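PDB 2QSV: DUF1573 domain-containing protein from Porphyromonas gingivalis, which is of unknown function, though possibly a cysteine-type peptidase, and is represented here by its C-terminal part of two immunoglobulin-like domains. Local coordinates for residues V5-P17 with V99-A111. Numbering follows the deposited sequence.
Sequences VSNARLLFPISMP and VMVSLPLVDNFPA
Phe12 crosses Val101 with one corner of its ring, CE2 lying 3.9 Å from Val101 CG1, while its CB rests on Leu103 CD1. Turning CG beside its own backbone N (chi1 -82°) brings the ring edge near Ser102 O, the carbonyl that accepts the Phe12 N-H at 2.9 Å from N to O. That bond ends a short parallel ladder in which Leu10 is gripped twice, its N-H given to Met100 O and its O taking Ser102 N. Pro104, which has no N-H to offer, then sets its ring against Phe12 O, and the pairing slips by one residue. It resumes in this shifted register with a single bridge between Ser15 and Leu105: Ser15 N meets Pro104 O at 3.0 Å and Val106 N meets Ser15 O at 2.8 Å. Ser15 OG donates back to Pro13 O from above the carbonyl plane, a link that probably steadies the intervening loop. Farther along, the extended selenomethionine Met16 brings CE to the edge of the Phe109 ring, 3.9 Å from CD2. The example illustrates an edge strand added in parallel to a mixed sheet of an immunoglobulin-like sandwich: strand 9-11 flanks 94-105, whose other neighbour is antiparallel strand 76-87, while Leu10 and Phe12 pack on strands 22-29 and 61-67 of the facing sheet.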
loop_
_atom_site.group_PDB
_atom_site.type_symbol
_atom_site.label_atom_id
_atom_site.label_comp_id
_atom_site.label_asym_id
_atom_site.label_seq_id
_atom_site.Cartn_x
_atom_site.Cartn_y
_atom_site.Cartn_z
ATOM N N VAL A 5 4.112 18.497 -5.092
ATOM C CA VAL A 5 4.099 17.181 -5.754
ATOM C C VAL A 5 2.703 16.823 -6.267
ATOM O O VAL A 5 1.706 17.127 -5.598
ATOM C CB VAL A 5 4.669 16.037 -4.832
ATOM C CG1 VAL A 5 6.154 16.263 -4.528
ATOM C CG2 VAL A 5 3.840 15.875 -3.547
ATOM N N SER A 6 2.642 16.188 -7.442
ATOM C CA SER A 6 1.376 15.682 -8.002
ATOM C C SER A 6 0.610 14.727 -7.081
ATOM O O SER A 6 -0.611 14.753 -7.027
ATOM C CB SER A 6 1.602 15.002 -9.360
ATOM O OG SER A 6 2.765 14.194 -9.356
ATOM N N ASN A 7 1.336 13.889 -6.353
ATOM C CA ASN A 7 0.732 12.835 -5.535
ATOM C C ASN A 7 1.451 12.629 -4.199
ATOM O O ASN A 7 2.682 12.669 -4.138
ATOM C CB ASN A 7 0.742 11.517 -6.310
ATOM C CG ASN A 7 -0.084 11.578 -7.571
ATOM O OD1 ASN A 7 -1.312 11.428 -7.527
ATOM N ND2 ASN A 7 0.579 11.787 -8.712
ATOM N N ALA A 8 0.675 12.425 -3.139
ATOM C CA ALA A 8 1.216 12.023 -1.852
ATOM C C ALA A 8 1.607 10.529 -1.914
ATOM O O ALA A 8 2.569 10.107 -1.250
ATOM C CB ALA A 8 0.195 12.266 -0.748
ATOM N N ARG A 9 0.860 9.764 -2.723
ATOM C CA ARG A 9 1.020 8.311 -2.866
ATOM C C ARG A 9 1.158 7.916 -4.336
ATOM O O ARG A 9 0.486 8.486 -5.195
ATOM C CB ARG A 9 -0.202 7.587 -2.313
ATOM C CG ARG A 9 -0.252 7.391 -0.807
ATOM C CD ARG A 9 -1.248 6.259 -0.457
ATOM N NE ARG A 9 -0.907 4.975 -1.095
ATOM C CZ ARG A 9 -1.737 3.938 -1.234
ATOM N NH1 ARG A 9 -2.992 3.997 -0.794
ATOM N NH2 ARG A 9 -1.313 2.835 -1.831
ATOM N N LEU A 10 2.011 6.944 -4.624
ATOM C CA LEU A 10 2.119 6.386 -5.975
ATOM C C LEU A 10 1.884 4.881 -5.860
ATOM O O LEU A 10 2.341 4.246 -4.906
ATOM C CB LEU A 10 3.475 6.692 -6.608
ATOM C CG LEU A 10 3.921 8.133 -6.936
ATOM C CD1 LEU A 10 5.367 8.143 -7.402
ATOM C CD2 LEU A 10 3.029 8.819 -7.979
ATOM N N LEU A 11 1.144 4.314 -6.802
ATOM C CA LEU A 11 0.699 2.930 -6.666
ATOM C C LEU A 11 0.895 2.208 -7.976
ATOM O O LEU A 11 0.331 2.615 -9.000
ATOM C CB LEU A 11 -0.762 2.871 -6.207
ATOM C CG LEU A 11 -1.477 1.519 -6.103
ATOM C CD1 LEU A 11 -0.815 0.501 -5.072
ATOM C CD2 LEU A 11 -2.944 1.771 -5.740
ATOM N N PHE A 12 1.758 1.191 -7.959
ATOM C CA PHE A 12 1.962 0.345 -9.120
ATOM C C PHE A 12 0.715 -0.558 -9.285
ATOM O O PHE A 12 0.019 -0.829 -8.314
ATOM C CB PHE A 12 3.237 -0.500 -8.969
ATOM C CG PHE A 12 4.501 0.226 -9.333
ATOM C CD1 PHE A 12 4.901 0.338 -10.666
ATOM C CD2 PHE A 12 5.293 0.791 -8.346
ATOM C CE1 PHE A 12 6.071 1.032 -11.024
ATOM C CE2 PHE A 12 6.474 1.463 -8.675
ATOM C CZ PHE A 12 6.870 1.584 -10.035
ATOM N N PRO A 13 0.414 -0.994 -10.529
ATOM C CA PRO A 13 -0.645 -2.012 -10.625
ATOM C C PRO A 13 -0.215 -3.337 -9.923
ATOM O O PRO A 13 0.992 -3.563 -9.709
ATOM C CB PRO A 13 -0.817 -2.230 -12.127
ATOM C CG PRO A 13 0.443 -1.674 -12.772
ATOM C CD PRO A 13 0.984 -0.618 -11.836
ATOM N N ILE A 14 -1.184 -4.194 -9.612
ATOM C CA ILE A 14 -0.901 -5.594 -9.230
ATOM C C ILE A 14 0.109 -6.151 -10.213
ATOM O O ILE A 14 -0.091 -6.084 -11.439
ATOM C CB ILE A 14 -2.136 -6.469 -9.311
ATOM C CG1 ILE A 14 -3.258 -5.852 -8.468
ATOM C CG2 ILE A 14 -1.803 -7.932 -8.857
ATOM C CD1 ILE A 14 -4.644 -6.225 -8.933
ATOM N N SER A 15 1.214 -6.662 -9.681
ATOM C CA SER A 15 2.334 -7.098 -10.515
ATOM C C SER A 15 2.926 -8.407 -10.069
ATOM O O SER A 15 2.979 -8.695 -8.860
ATOM C CB SER A 15 3.482 -6.082 -10.436
ATOM O OG SER A 15 3.091 -4.807 -10.884
HETATM N N MSE A 16 3.420 -9.157 -11.055
HETATM C CA MSE A 16 4.283 -10.314 -10.818
HETATM C C MSE A 16 5.763 -9.905 -10.904
HETATM O O MSE A 16 6.080 -8.836 -11.447
HETATM C CB MSE A 16 3.957 -11.413 -11.804
HETATM C CG MSE A 16 2.553 -11.926 -11.643
HETATM SE SE MSE A 16 2.213 -13.246 -13.018
HETATM C CE MSE A 16 0.489 -13.868 -12.418
ATOM N N PRO A 17 6.677 -10.723 -10.329
ATOM C CA PRO A 17 8.066 -10.255 -10.242
ATOM C C PRO A 17 8.699 -9.814 -11.551
ATOM O O PRO A 17 9.583 -8.973 -11.524
ATOM C CB PRO A 17 8.816 -11.468 -9.701
ATOM C CG PRO A 17 7.797 -12.194 -8.899
ATOM C CD PRO A 17 6.497 -12.037 -9.676
ATOM N N VAL A 99 7.228 10.711 -0.703
ATOM C CA VAL A 99 6.033 10.189 -1.336
ATOM C C VAL A 99 6.084 8.685 -1.111
ATOM O O VAL A 99 7.112 8.055 -1.389
ATOM C CB VAL A 99 6.042 10.538 -2.863
ATOM C CG1 VAL A 99 4.949 9.776 -3.637
ATOM C CG2 VAL A 99 5.843 12.060 -3.038
HETATM N N MSE A 100 4.997 8.119 -0.602
HETATM C CA MSE A 100 4.923 6.669 -0.408
HETATM C C MSE A 100 4.637 5.964 -1.728
HETATM O O MSE A 100 3.689 6.301 -2.425
HETATM C CB MSE A 100 3.873 6.289 0.631
HETATM C CG MSE A 100 3.996 4.820 1.137
HETATM SE SE MSE A 100 5.665 4.423 2.127
HETATM C CE MSE A 100 5.712 5.922 3.398
ATOM N N VAL A 101 5.477 4.998 -2.073
ATOM C CA VAL A 101 5.302 4.211 -3.261
ATOM C C VAL A 101 4.856 2.789 -2.836
ATOM O O VAL A 101 5.527 2.129 -2.031
ATOM C CB VAL A 101 6.612 4.192 -4.078
ATOM C CG1 VAL A 101 6.421 3.514 -5.416
ATOM C CG2 VAL A 101 7.204 5.637 -4.252
ATOM N N SER A 102 3.729 2.326 -3.382
ATOM C CA SER A 102 3.156 1.011 -3.062
ATOM C C SER A 102 3.161 0.063 -4.242
ATOM O O SER A 102 2.935 0.458 -5.401
ATOM C CB SER A 102 1.728 1.135 -2.532
ATOM O OG SER A 102 1.753 1.722 -1.248
ATOM N N LEU A 103 3.450 -1.195 -3.936
ATOM C CA LEU A 103 3.464 -2.270 -4.908
ATOM C C LEU A 103 2.691 -3.471 -4.346
ATOM O O LEU A 103 3.098 -4.037 -3.317
ATOM C CB LEU A 103 4.920 -2.694 -5.222
ATOM C CG LEU A 103 5.148 -3.932 -6.109
ATOM C CD1 LEU A 103 4.514 -3.736 -7.504
ATOM C CD2 LEU A 103 6.645 -4.243 -6.198
ATOM N N PRO A 104 1.576 -3.851 -5.011
ATOM C CA PRO A 104 0.922 -5.152 -4.763
ATOM C C PRO A 104 1.619 -6.255 -5.539
ATOM O O PRO A 104 1.286 -6.505 -6.688
ATOM C CB PRO A 104 -0.539 -4.948 -5.269
ATOM C CG PRO A 104 -0.594 -3.428 -5.810
ATOM C CD PRO A 104 0.867 -3.060 -6.043
ATOM N N LEU A 105 2.607 -6.897 -4.910
ATOM C CA LEU A 105 3.426 -7.895 -5.573
ATOM C C LEU A 105 2.782 -9.266 -5.320
ATOM O O LEU A 105 2.572 -9.668 -4.150
ATOM C CB LEU A 105 4.882 -7.844 -5.067
ATOM C CG LEU A 105 5.833 -8.853 -5.725
ATOM C CD1 LEU A 105 5.991 -8.643 -7.248
ATOM C CD2 LEU A 105 7.236 -8.910 -5.045
ATOM N N VAL A 106 2.418 -9.966 -6.397
ATOM C CA VAL A 106 1.737 -11.270 -6.272
ATOM C C VAL A 106 2.633 -12.428 -6.770
ATOM O O VAL A 106 3.692 -12.186 -7.343
ATOM C CB VAL A 106 0.297 -11.276 -6.969
ATOM C CG1 VAL A 106 -0.619 -10.176 -6.356
ATOM C CG2 VAL A 106 0.393 -11.124 -8.479
ATOM N N ASP A 107 2.183 -13.668 -6.578
ATOM C CA ASP A 107 2.872 -14.855 -7.111
ATOM C C ASP A 107 2.941 -14.944 -8.633
ATOM O O ASP A 107 2.040 -14.493 -9.367
ATOM C CB ASP A 107 2.211 -16.134 -6.589
ATOM C CG ASP A 107 2.396 -16.308 -5.079
ATOM O OD1 ASP A 107 3.514 -16.681 -4.670
ATOM O OD2 ASP A 107 1.446 -16.040 -4.297
ATOM N N ASN A 108 4.011 -15.569 -9.108
ATOM C CA ASN A 108 4.036 -16.023 -10.502
ATOM C C ASN A 108 3.198 -17.290 -10.693
ATOM O O ASN A 108 3.723 -18.422 -10.662
ATOM C CB ASN A 108 5.489 -16.192 -10.984
ATOM C CG ASN A 108 5.581 -16.554 -12.465
ATOM O OD1 ASN A 108 4.625 -16.421 -13.229
ATOM N ND2 ASN A 108 6.733 -17.066 -12.855
ATOM N N PHE A 109 1.895 -17.088 -10.915
ATOM C CA PHE A 109 0.930 -18.168 -10.899
ATOM C C PHE A 109 1.078 -19.186 -12.034
ATOM O O PHE A 109 0.793 -20.355 -11.799
ATOM C CB PHE A 109 -0.532 -17.670 -10.808
ATOM C CG PHE A 109 -0.895 -17.070 -9.476
ATOM C CD1 PHE A 109 -1.057 -17.883 -8.327
ATOM C CD2 PHE A 109 -1.079 -15.690 -9.353
ATOM C CE1 PHE A 109 -1.374 -17.339 -7.089
ATOM C CE2 PHE A 109 -1.382 -15.114 -8.116
ATOM C CZ PHE A 109 -1.559 -15.935 -6.978
ATOM N N PRO A 110 1.460 -18.748 -13.277
ATOM C CA PRO A 110 1.717 -19.770 -14.339
ATOM C C PRO A 110 2.837 -20.765 -14.013
ATOM O O PRO A 110 2.816 -21.889 -14.525
ATOM C CB PRO A 110 2.060 -18.931 -15.591
ATOM C CG PRO A 110 1.396 -17.555 -15.315
ATOM C CD PRO A 110 1.600 -17.369 -13.810
ATOM N N ALA A 111 3.773 -20.367 -13.158
ATOM C CA ALA A 111 4.750 -21.284 -12.590
ATOM C C ALA A 111 4.278 -22.123 -11.379
ATOM O O ALA A 111 5.060 -22.900 -10.856
ATOM C CB ALA A 111 6.017 -20.525 -12.223
#